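PDB 5BN1: acetylxylan esterase from Geobacillus stearothermophilus, which removes acetyl side groups from the xylose backbone units of xylan and xylo-oligosaccharides, as a serine esterase of the GDSL family that assembles as a homooctamer. Local coordinates for residues G6-F11 and G53-N58; M134-I139 and R149-Y154. The protein carries 1 engineered substitution. All coordinates share one frame; numbering follows the deposited sequence.

How the interactions relate
Interaction 1 (6-11 with 53-58) comes first along the chain and closes before interaction 2 (134-139 with 149-154) opens. Both are attached to one parallel sheet, ordered 55-58, 8-13, 84-88, 130-134, 168-170. Interaction 1 is the pairing at one margin of that sheet within the chain; interaction 2 lies where strand 130-134 has run out into the loop before helix 146-165. Their centres are about 26 Å apart, on opposite sides of the chain's centre, and their nearest atoms about 5 Å apart without touching. One thus joins two strands, the other sets a loop against a helix, near D191 and H194 of the inferred charge relay.

Interaction 1. Residues G6-F11 and G53-N58; sequences GEKLLF and GIRVVN
R55 O receives the backbone N of L9 at 2.8 Å, while K8 CA donates a C-H contact to the same oxygen. Strands 8-11 and 55-58 run parallel, their short axes 18° apart, and exchange further backbone bonds: R55 N to E7 O, V57 N to L9 O and F11 N to V57 O. Ahead of the strands, G6 N reaches G53 O at 2.9 Å from well above the carbonyl plane. On one face of the sheet, in the given one of two R55 conformers, K8 CE lies over one face of the guanidinium, toward its rim and 3.4 Å from NH2. There K8 NZ is 3.9 Å from R55 NH2, but each charge has other partners: NZ bonds to Q80 O, and R55 forms salt bridges to E27 and to E105 of a neighbouring subunit, whose carboxylates probably offset the like charges. The K8 chain also passes V57, with CE 3.9 Å from CG2. On the other face, V56 CG1, anti to the backbone N (chi1 -180°), meets the rim of the F11 ring in its plane, 3.6 Å from CE2. L9 CD1 lies over a face of that ring. N58, bridged with F11, has its side chain about 10 Å from that of S15, the inferred nucleophile. The arrangement is the parallel pairing of the first two strands in the 2-1-3-4-5 sheet of an SGNH-hydrolase α/β fold.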
# COMPACT_ATOMS: atom_id res chain seq x y z
N GLY A 6 19.72 -18.91 -32.13
CA GLY A 6 20.26 -17.63 -32.35
C GLY A 6 19.26 -16.66 -32.95
O GLY A 6 19.59 -15.46 -33.04
N GLU A 7 18.05 -17.17 -33.20
CA GLU A 7 17.00 -16.28 -33.83
C GLU A 7 16.11 -15.64 -32.79
O GLU A 7 16.03 -16.16 -31.67
CB GLU A 7 16.12 -16.97 -34.72
CG GLU A 7 16.80 -17.39 -36.04
CD GLU A 7 16.05 -18.39 -36.84
OE1 GLU A 7 16.81 -18.89 -37.69
OE2 GLU A 7 14.88 -18.93 -36.73
N LYS A 8 15.66 -14.42 -33.08
CA LYS A 8 14.82 -13.64 -32.20
C LYS A 8 13.38 -13.78 -32.66
O LYS A 8 12.99 -13.50 -33.77
CB LYS A 8 15.18 -12.20 -32.15
CG LYS A 8 14.27 -11.36 -31.31
CD LYS A 8 14.53 -9.87 -31.37
CE LYS A 8 15.49 -9.33 -30.43
NZ LYS A 8 15.61 -7.87 -30.38
N LEU A 9 12.51 -14.24 -31.73
CA LEU A 9 11.09 -14.47 -31.97
C LEU A 9 10.36 -13.45 -31.14
O LEU A 9 10.55 -13.39 -29.91
CB LEU A 9 10.69 -15.88 -31.56
CG LEU A 9 9.19 -16.18 -31.34
CD1 LEU A 9 8.37 -15.91 -32.61
CD2 LEU A 9 9.08 -17.63 -30.99
N LEU A 10 9.55 -12.60 -31.77
CA LEU A 10 8.89 -11.52 -31.15
C LEU A 10 7.42 -11.78 -31.28
O LEU A 10 6.88 -12.00 -32.36
CB LEU A 10 9.23 -10.16 -31.77
CG LEU A 10 8.61 -8.92 -31.22
CD1 LEU A 10 9.54 -7.74 -31.50
CD2 LEU A 10 7.29 -8.58 -31.89
N PHE A 11 6.67 -11.72 -30.14
CA PHE A 11 5.22 -11.90 -30.09
C PHE A 11 4.60 -10.55 -29.86
O PHE A 11 5.02 -9.72 -29.06
CB PHE A 11 4.82 -12.82 -28.92
CG PHE A 11 5.19 -14.25 -29.07
CD1 PHE A 11 4.28 -15.12 -29.53
CD2 PHE A 11 6.45 -14.72 -28.58
CE1 PHE A 11 4.55 -16.48 -29.66
CE2 PHE A 11 6.70 -16.06 -28.65
CZ PHE A 11 5.81 -16.94 -29.18
N GLY A 53 18.48 -22.20 -29.06
CA GLY A 53 18.80 -21.00 -28.40
C GLY A 53 18.09 -19.80 -28.96
O GLY A 53 18.69 -18.85 -29.42
N ILE A 54 16.79 -19.81 -28.77
CA ILE A 54 15.98 -18.70 -29.28
C ILE A 54 15.88 -17.59 -28.27
O ILE A 54 15.89 -17.87 -27.04
CB ILE A 54 14.59 -19.13 -29.71
CG1 ILE A 54 13.87 -19.81 -28.61
CG2 ILE A 54 14.68 -20.06 -30.90
CD1 ILE A 54 12.40 -19.81 -28.93
N ARG A 55 15.85 -16.36 -28.77
CA ARG A 55 15.64 -15.25 -27.91
C ARG A 55 14.21 -14.75 -28.21
O ARG A 55 13.79 -14.69 -29.28
CB ARG A 55 16.60 -14.10 -28.11
CG ARG A 55 18.02 -14.47 -28.47
CD ARG A 55 18.61 -13.10 -28.85
NE ARG A 55 17.77 -12.11 -28.11
CZ ARG A 55 17.87 -10.79 -28.20
NH1 ARG A 55 18.72 -10.24 -29.04
NH2 ARG A 55 17.07 -10.03 -27.50
N VAL A 56 13.45 -14.58 -27.14
CA VAL A 56 12.01 -14.24 -27.22
C VAL A 56 11.71 -12.96 -26.55
O VAL A 56 12.19 -12.64 -25.45
CB VAL A 56 11.15 -15.41 -26.71
CG1 VAL A 56 9.65 -15.08 -26.80
CG2 VAL A 56 11.45 -16.68 -27.42
N VAL A 57 10.88 -12.11 -27.22
CA VAL A 57 10.45 -10.82 -26.77
C VAL A 57 8.87 -10.80 -26.83
O VAL A 57 8.31 -11.31 -27.78
CB VAL A 57 10.98 -9.68 -27.69
CG1 VAL A 57 10.66 -8.35 -27.10
CG2 VAL A 57 12.49 -9.81 -27.91
N ASN A 58 8.25 -10.26 -25.77
CA ASN A 58 6.82 -10.11 -25.71
C ASN A 58 6.44 -8.69 -25.74
O ASN A 58 6.69 -7.86 -24.87
CB ASN A 58 6.30 -10.77 -24.42
CG ASN A 58 4.77 -10.81 -24.38
OD1 ASN A 58 4.09 -10.11 -25.12
ND2 ASN A 58 4.23 -11.59 -23.43

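Interaction 2. Residues M134-I139 and R149-Y154; sequences MTPFYI and RTMDQY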
# COMPACT_ATOMS: atom_id res chain seq x y z
N MET A 134 -1.51 -15.76 -36.02
CA MET A 134 -2.47 -16.49 -35.26
C MET A 134 -3.81 -15.83 -35.30
O MET A 134 -3.93 -14.65 -35.18
CB MET A 134 -2.02 -16.45 -33.76
CG MET A 134 -0.64 -16.96 -33.50
SD MET A 134 -0.03 -16.84 -31.70
CE MET A 134 -1.15 -18.03 -31.00
N THR A 135 -4.83 -16.61 -35.47
CA THR A 135 -6.21 -16.06 -35.53
C THR A 135 -6.58 -15.51 -34.15
O THR A 135 -6.05 -16.03 -33.14
CB THR A 135 -7.32 -17.05 -35.91
OG1 THR A 135 -7.41 -18.17 -34.99
CG2 THR A 135 -6.99 -17.69 -37.28
N PRO A 136 -7.37 -14.47 -34.09
CA PRO A 136 -8.14 -14.26 -32.84
C PRO A 136 -9.00 -15.47 -32.59
O PRO A 136 -9.20 -16.44 -33.36
CB PRO A 136 -8.85 -12.97 -33.15
CG PRO A 136 -9.29 -13.13 -34.62
CD PRO A 136 -8.02 -13.67 -35.20
N PHE A 137 -9.72 -15.45 -31.44
CA PHE A 137 -10.59 -16.51 -31.06
C PHE A 137 -11.66 -15.95 -30.08
O PHE A 137 -11.49 -14.87 -29.54
CB PHE A 137 -9.81 -17.67 -30.32
CG PHE A 137 -9.11 -17.27 -29.05
CD1 PHE A 137 -9.87 -17.23 -27.90
CD2 PHE A 137 -7.80 -16.88 -29.03
CE1 PHE A 137 -9.26 -16.77 -26.71
CE2 PHE A 137 -7.19 -16.43 -27.90
CZ PHE A 137 -7.93 -16.34 -26.75
N TYR A 138 -12.67 -16.79 -29.91
CA TYR A 138 -13.74 -16.50 -28.93
C TYR A 138 -14.13 -17.81 -28.37
O TYR A 138 -14.44 -18.76 -29.11
CB TYR A 138 -14.89 -15.74 -29.54
CG TYR A 138 -15.91 -15.18 -28.57
CD1 TYR A 138 -15.51 -14.36 -27.55
CD2 TYR A 138 -17.26 -15.39 -28.77
CE1 TYR A 138 -16.41 -13.78 -26.70
CE2 TYR A 138 -18.17 -14.81 -27.88
CZ TYR A 138 -17.74 -13.99 -26.89
OH TYR A 138 -18.71 -13.40 -26.08
N ILE A 139 -14.07 -17.92 -27.01
CA ILE A 139 -14.27 -19.22 -26.43
C ILE A 139 -15.75 -19.47 -26.24
O ILE A 139 -16.39 -19.19 -25.21
CB ILE A 139 -13.46 -19.33 -25.09
CG1 ILE A 139 -12.02 -19.02 -25.33
CG2 ILE A 139 -13.69 -20.74 -24.46
CD1 ILE A 139 -11.14 -18.93 -24.08
N ARG A 149 -19.53 -15.66 -34.48
CA ARG A 149 -19.64 -15.58 -35.97
C ARG A 149 -18.77 -14.52 -36.53
O ARG A 149 -18.02 -14.72 -37.51
CB ARG A 149 -21.08 -15.43 -36.34
CG ARG A 149 -21.33 -15.42 -37.84
CD ARG A 149 -22.86 -15.47 -38.05
NE ARG A 149 -23.59 -14.33 -37.51
CZ ARG A 149 -24.72 -14.29 -36.71
NH1 ARG A 149 -25.40 -15.37 -36.23
NH2 ARG A 149 -25.20 -13.09 -36.36
N THR A 150 -18.79 -13.33 -35.91
CA THR A 150 -17.87 -12.31 -36.30
C THR A 150 -16.44 -12.64 -36.23
O THR A 150 -15.57 -12.42 -37.04
CB THR A 150 -18.28 -10.94 -35.66
OG1 THR A 150 -19.66 -10.63 -35.91
CG2 THR A 150 -17.39 -9.83 -36.01
N MET A 151 -16.10 -13.22 -35.04
CA MET A 151 -14.74 -13.59 -34.84
C MET A 151 -14.22 -14.59 -35.92
O MET A 151 -13.10 -14.46 -36.36
CB MET A 151 -14.56 -14.22 -33.42
CG MET A 151 -13.18 -14.15 -32.91
SD MET A 151 -12.54 -12.51 -32.51
CE MET A 151 -13.44 -12.30 -30.97
N ASP A 152 -15.09 -15.54 -36.26
CA ASP A 152 -14.77 -16.53 -37.33
C ASP A 152 -14.48 -15.79 -38.65
O ASP A 152 -13.51 -16.14 -39.38
CB ASP A 152 -15.78 -17.57 -37.53
CG ASP A 152 -15.81 -18.66 -36.44
OD1 ASP A 152 -15.05 -18.58 -35.52
OD2 ASP A 152 -16.75 -19.48 -36.60
N GLN A 153 -15.26 -14.73 -38.90
CA GLN A 153 -15.01 -13.93 -40.14
C GLN A 153 -13.68 -13.27 -40.14
O GLN A 153 -12.89 -13.26 -41.09
CB GLN A 153 -16.15 -12.98 -40.33
CG GLN A 153 -15.92 -12.14 -41.59
CD GLN A 153 -17.10 -11.24 -41.85
OE1 GLN A 153 -17.65 -10.53 -40.92
NE2 GLN A 153 -17.63 -11.36 -43.07
N TYR A 154 -13.22 -12.65 -39.00
CA TYR A 154 -11.90 -12.08 -38.82
C TYR A 154 -10.83 -13.15 -38.94
O TYR A 154 -9.78 -12.91 -39.52
CB TYR A 154 -11.79 -11.28 -37.50
CG TYR A 154 -12.43 -9.89 -37.52
CD1 TYR A 154 -13.81 -9.75 -37.78
CD2 TYR A 154 -11.69 -8.77 -37.22
CE1 TYR A 154 -14.41 -8.46 -37.85
CE2 TYR A 154 -12.28 -7.50 -37.24
CZ TYR A 154 -13.61 -7.42 -37.52
OH TYR A 154 -14.23 -6.13 -37.55
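M151 crosses P136 at a slant and bends its thioether along the backbone of F137 toward Y138, packing helix 146-165 against the loop that follows strand 130-134 in the α/β fold of this SGNH hydrolase. Its CG stands anti to the backbone N (chi1 -157°), and bends at the next two torsions turn SD and CE along the loop. SD lies against the proline ring, 3.8 Å from P136 CB, while CE lies 4.0 Å from Y138 CB. The methyl stands obliquely to the Y138 ring, whose hydroxyl extends away to bond Y184 OH of another neighbouring subunit, distinct from the one that supplies E105. An alanine at M151 would remove the thioether and would probably leave a gap between helix and loop beside P136 and Y138. One turn later, Y154 adds a lighter contact, its CB 4.2 Å from P136 CG; its hydroxyl bonds V108 O. V94 of helix 91-99 touches both M151 and Y154. F137 CB points away from the helix, and its ring meets that of F176 at about 40°. Within the loop, T135 OG1 donates to P136 O at 3.0 Å, tilted 32° from the carbonyl plane. The side chains of Y138 and F137 are about 7 and 8 Å from those of D191 and H194, respectively, the inferred charge-relay residues, which Y138 does not touch. F137 O is buried without a polar partner in the model, and M151 CE approaches it to 3.5 Å.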